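Local coordinates for protein peptidase S15/CocE/NonD (Thaumarchaeota archaeon SCGC AB-539-E09, PDB 4PF1) that is a serine aminopeptidase of the alpha/beta hydrolase fold, probably cleaving residues from the amino ends of peptides, at residues P61-R66 with Y99-Q104. Residues are numbered along the deposited sequence; the frame is centred on the assembly and turned at random.
Sequences PIVLTR and YIIVYQ
Pro61 plants its CG over the centre of the Tyr99 ring, 3.5 Å from the centroid, a CH-pi contact that fits a bump to a flat face where two parallel strands begin. The pair illustrates how neighbouring parallel strands can match side chains on both faces at once. Val63 meets the edge of that ring with CB, while its CG1, set between backbone N and carbonyl carbon (chi1 60°), lies 3.7 Å from Ile101 CG1. Farther along, Thr65 CB rests over the Tyr103 ring, offset toward the rim. On the face carrying Ile62, Leu64 and Val102, Ile62 CG2 meets Val102 CG2 at 3.8 Å and Leu64 CD1 reaches Val102 CG1, each valine methyl taken by a different neighbour. Without the phenol ring, as with an alanine at Tyr99, the proline would probably lose its floor and Asp361 a bonding partner. Backbone bonds run in the parallel ladder from Ile100 N to Pro61 O (2.9 Å) through Gln104 N to Thr65 O. At the far end Arg66 NE donates to Gln104 OE1 (2.8 Å), the amide plane nearly perpendicular to the guanidinium. Gln104 NE2 bonds Thr140 and Thr49, probably fixing the amide so that OE1 faces the buried arginine, whose NH2 bonds His133: neutral amide dipoles here probably help offset a buried charge.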
ATOM      1  N   PRO A  61      30.700   5.497 -30.319  1.00 17.67           N
ATOM      2  CA  PRO A  61      31.295   6.491 -29.404  1.00 16.53           C
ATOM      3  C   PRO A  61      31.357   6.030 -27.943  1.00 19.22           C
ATOM      4  O   PRO A  61      30.803   4.984 -27.587  1.00 17.90           O
ATOM      5  CB  PRO A  61      30.382   7.704 -29.561  1.00 18.33           C
ATOM      6  CG  PRO A  61      29.077   7.147 -29.960  1.00 23.07           C
ATOM      7  CD  PRO A  61      29.364   5.927 -30.789  1.00 19.12           C
ATOM      8  N   ILE A  62      32.032   6.834 -27.096  1.00 15.90           N
ATOM      9  CA  ILE A  62      32.175   6.581 -25.660  1.00 15.50           C
ATOM     10  C   ILE A  62      31.376   7.625 -24.868  1.00 20.04           C
ATOM     11  O   ILE A  62      31.414   8.812 -25.192  1.00 19.92           O
ATOM     12  CB  ILE A  62      33.682   6.578 -25.247  1.00 18.59           C
ATOM     13  CG1 ILE A  62      34.439   5.375 -25.867  1.00 18.92           C
ATOM     14  CG2 ILE A  62      33.866   6.626 -23.707  1.00 18.45           C
ATOM     15  CD1 ILE A  62      35.972   5.561 -25.947  1.00 23.47           C
ATOM     16  N   VAL A  63      30.673   7.180 -23.819  1.00 17.01           N
ATOM     17  CA  VAL A  63      29.953   8.077 -22.920  1.00 16.67           C
ATOM     18  C   VAL A  63      30.584   7.909 -21.509  1.00 20.40           C
ATOM     19  O   VAL A  63      30.516   6.829 -20.920  1.00 20.37           O
ATOM     20  CB  VAL A  63      28.402   7.902 -22.981  1.00 20.15           C
ATOM     21  CG1 VAL A  63      27.960   6.489 -22.610  1.00 19.59           C
ATOM     22  CG2 VAL A  63      27.687   8.951 -22.141  1.00 19.76           C
ATOM     23  N   LEU A  64      31.315   8.944 -21.055  1.00 16.25           N
ATOM     24  CA  LEU A  64      32.100   8.926 -19.819  1.00 15.51           C
ATOM     25  C   LEU A  64      31.406   9.629 -18.648  1.00 18.44           C
ATOM     26  O   LEU A  64      30.881  10.730 -18.797  1.00 17.29           O
ATOM     27  CB  LEU A  64      33.489   9.581 -20.081  1.00 15.67           C
ATOM     28  CG  LEU A  64      34.421   9.830 -18.867  1.00 19.87           C
ATOM     29  CD1 LEU A  64      34.906   8.523 -18.248  1.00 19.73           C
ATOM     30  CD2 LEU A  64      35.603  10.688 -19.257  1.00 22.32           C
ATOM     31  N   THR A  65      31.469   8.999 -17.464  1.00 15.28           N
ATOM     32  CA  THR A  65      30.958   9.557 -16.216  1.00 14.77           C
ATOM     33  C   THR A  65      32.024   9.354 -15.133  1.00 18.40           C
ATOM     34  O   THR A  65      32.505   8.239 -14.945  1.00 17.55           O
ATOM     35  CB  THR A  65      29.595   8.949 -15.851  1.00 20.05           C
ATOM     36  OG1 THR A  65      28.710   9.073 -16.971  1.00 19.51           O
ATOM     37  CG2 THR A  65      28.970   9.617 -14.626  1.00 17.17           C
ATOM     38  N   ARG A  66      32.422  10.444 -14.467  1.00 15.09           N
ATOM     39  CA  ARG A  66      33.452  10.420 -13.426  1.00 15.13           C
ATOM     40  C   ARG A  66      32.769  10.643 -12.079  1.00 18.89           C
ATOM     41  O   ARG A  66      32.113  11.668 -11.881  1.00 18.22           O
ATOM     42  CB  ARG A  66      34.543  11.464 -13.733  1.00 15.34           C
ATOM     43  CG  ARG A  66      35.104  11.316 -15.165  1.00 19.21           C
ATOM     44  CD  ARG A  66      36.335  12.155 -15.440  1.00 18.55           C
ATOM     45  NE  ARG A  66      37.467  11.739 -14.614  1.00 22.31           N
ATOM     46  CZ  ARG A  66      37.924  12.429 -13.575  1.00 31.64           C
ATOM     47  NH1 ARG A  66      38.931  11.963 -12.855  1.00 19.00           N
ATOM     48  NH2 ARG A  66      37.372  13.591 -13.247  1.00 19.21           N
ATOM     49  N   TYR A  99      26.462   2.408 -27.283  1.00 16.68           N
ATOM     50  CA  TYR A  99      27.644   3.227 -26.985  1.00 15.95           C
ATOM     51  C   TYR A  99      28.541   2.452 -26.039  1.00 19.21           C
ATOM     52  O   TYR A  99      28.060   1.551 -25.343  1.00 18.94           O
ATOM     53  CB  TYR A  99      27.221   4.537 -26.267  1.00 16.81           C
ATOM     54  CG  TYR A  99      26.775   5.700 -27.131  1.00 17.86           C
ATOM     55  CD1 TYR A  99      26.094   5.488 -28.328  1.00 19.87           C
ATOM     56  CD2 TYR A  99      26.923   7.012 -26.693  1.00 18.01           C
ATOM     57  CE1 TYR A  99      25.640   6.555 -29.101  1.00 19.98           C
ATOM     58  CE2 TYR A  99      26.460   8.085 -27.449  1.00 18.95           C
ATOM     59  CZ  TYR A  99      25.821   7.852 -28.654  1.00 25.71           C
ATOM     60  OH  TYR A  99      25.393   8.909 -29.419  1.00 28.26           O
ATOM     61  N   ILE A 100      29.811   2.847 -25.930  1.00 14.76           N
ATOM     62  CA  ILE A 100      30.681   2.290 -24.904  1.00 13.87           C
ATOM     63  C   ILE A 100      30.428   3.143 -23.654  1.00 17.58           C
ATOM     64  O   ILE A 100      30.488   4.373 -23.734  1.00 16.46           O
ATOM     65  CB  ILE A 100      32.174   2.256 -25.350  1.00 16.76           C
ATOM     66  CG1 ILE A 100      32.411   1.129 -26.381  1.00 17.01           C
ATOM     67  CG2 ILE A 100      33.110   2.098 -24.141  1.00 16.83           C
ATOM     68  CD1 ILE A 100      33.544   1.395 -27.382  1.00 21.28           C
ATOM     69  N   ILE A 101      30.034   2.508 -22.543  1.00 14.81           N
ATOM     70  CA  ILE A 101      29.727   3.233 -21.309  1.00 14.38           C
ATOM     71  C   ILE A 101      30.891   3.073 -20.331  1.00 18.21           C
ATOM     72  O   ILE A 101      31.274   1.948 -19.995  1.00 18.07           O
ATOM     73  CB  ILE A 101      28.365   2.794 -20.706  1.00 16.99           C
ATOM     74  CG1 ILE A 101      27.224   2.988 -21.741  1.00 17.08           C
ATOM     75  CG2 ILE A 101      28.068   3.565 -19.403  1.00 17.02           C
ATOM     76  CD1 ILE A 101      26.128   2.002 -21.662  1.00 22.98           C
ATOM     77  N   VAL A 102      31.479   4.207 -19.909  1.00 14.28           N
ATOM     78  CA  VAL A 102      32.648   4.212 -19.033  1.00 13.99           C
ATOM     79  C   VAL A 102      32.365   4.981 -17.735  1.00 17.10           C
ATOM     80  O   VAL A 102      31.944   6.140 -17.777  1.00 15.99           O
ATOM     81  CB  VAL A 102      33.904   4.784 -19.761  1.00 17.99           C
ATOM     82  CG1 VAL A 102      35.107   4.834 -18.833  1.00 17.87           C
ATOM     83  CG2 VAL A 102      34.234   3.983 -21.017  1.00 18.04           C
ATOM     84  N   TYR A 103      32.641   4.338 -16.588  1.00 13.44           N
ATOM     85  CA  TYR A 103      32.533   4.945 -15.261  1.00 12.69           C
ATOM     86  C   TYR A 103      33.878   4.881 -14.581  1.00 16.06           C
ATOM     87  O   TYR A 103      34.496   3.812 -14.532  1.00 15.68           O
ATOM     88  CB  TYR A 103      31.451   4.263 -14.410  1.00 13.18           C
ATOM     89  CG  TYR A 103      30.080   4.865 -14.605  1.00 14.05           C
ATOM     90  CD1 TYR A 103      29.359   4.643 -15.777  1.00 15.63           C
ATOM     91  CD2 TYR A 103      29.509   5.680 -13.632  1.00 14.29           C
ATOM     92  CE1 TYR A 103      28.112   5.227 -15.981  1.00 15.62           C
ATOM     93  CE2 TYR A 103      28.250   6.249 -13.813  1.00 14.66           C
ATOM     94  CZ  TYR A 103      27.558   6.025 -14.992  1.00 19.42           C
ATOM     95  OH  TYR A 103      26.332   6.599 -15.193  1.00 16.39           O
ATOM     96  N   GLN A 104      34.363   6.023 -14.093  1.00 12.23           N
ATOM     97  CA  GLN A 104      35.671   6.077 -13.460  1.00 12.05           C
ATOM     98  C   GLN A 104      35.578   6.633 -12.054  1.00 16.58           C
ATOM     99  O   GLN A 104      34.908   7.646 -11.836  1.00 16.11           O
ATOM    100  CB  GLN A 104      36.640   6.929 -14.309  1.00 13.23           C
ATOM    101  CG  GLN A 104      38.055   7.031 -13.729  1.00 19.78           C
ATOM    102  CD  GLN A 104      38.919   7.983 -14.505  1.00 31.07           C
ATOM    103  OE1 GLN A 104      38.727   9.205 -14.473  1.00 25.29           O
ATOM    104  NE2 GLN A 104      39.920   7.448 -15.181  1.00 18.76           N
TER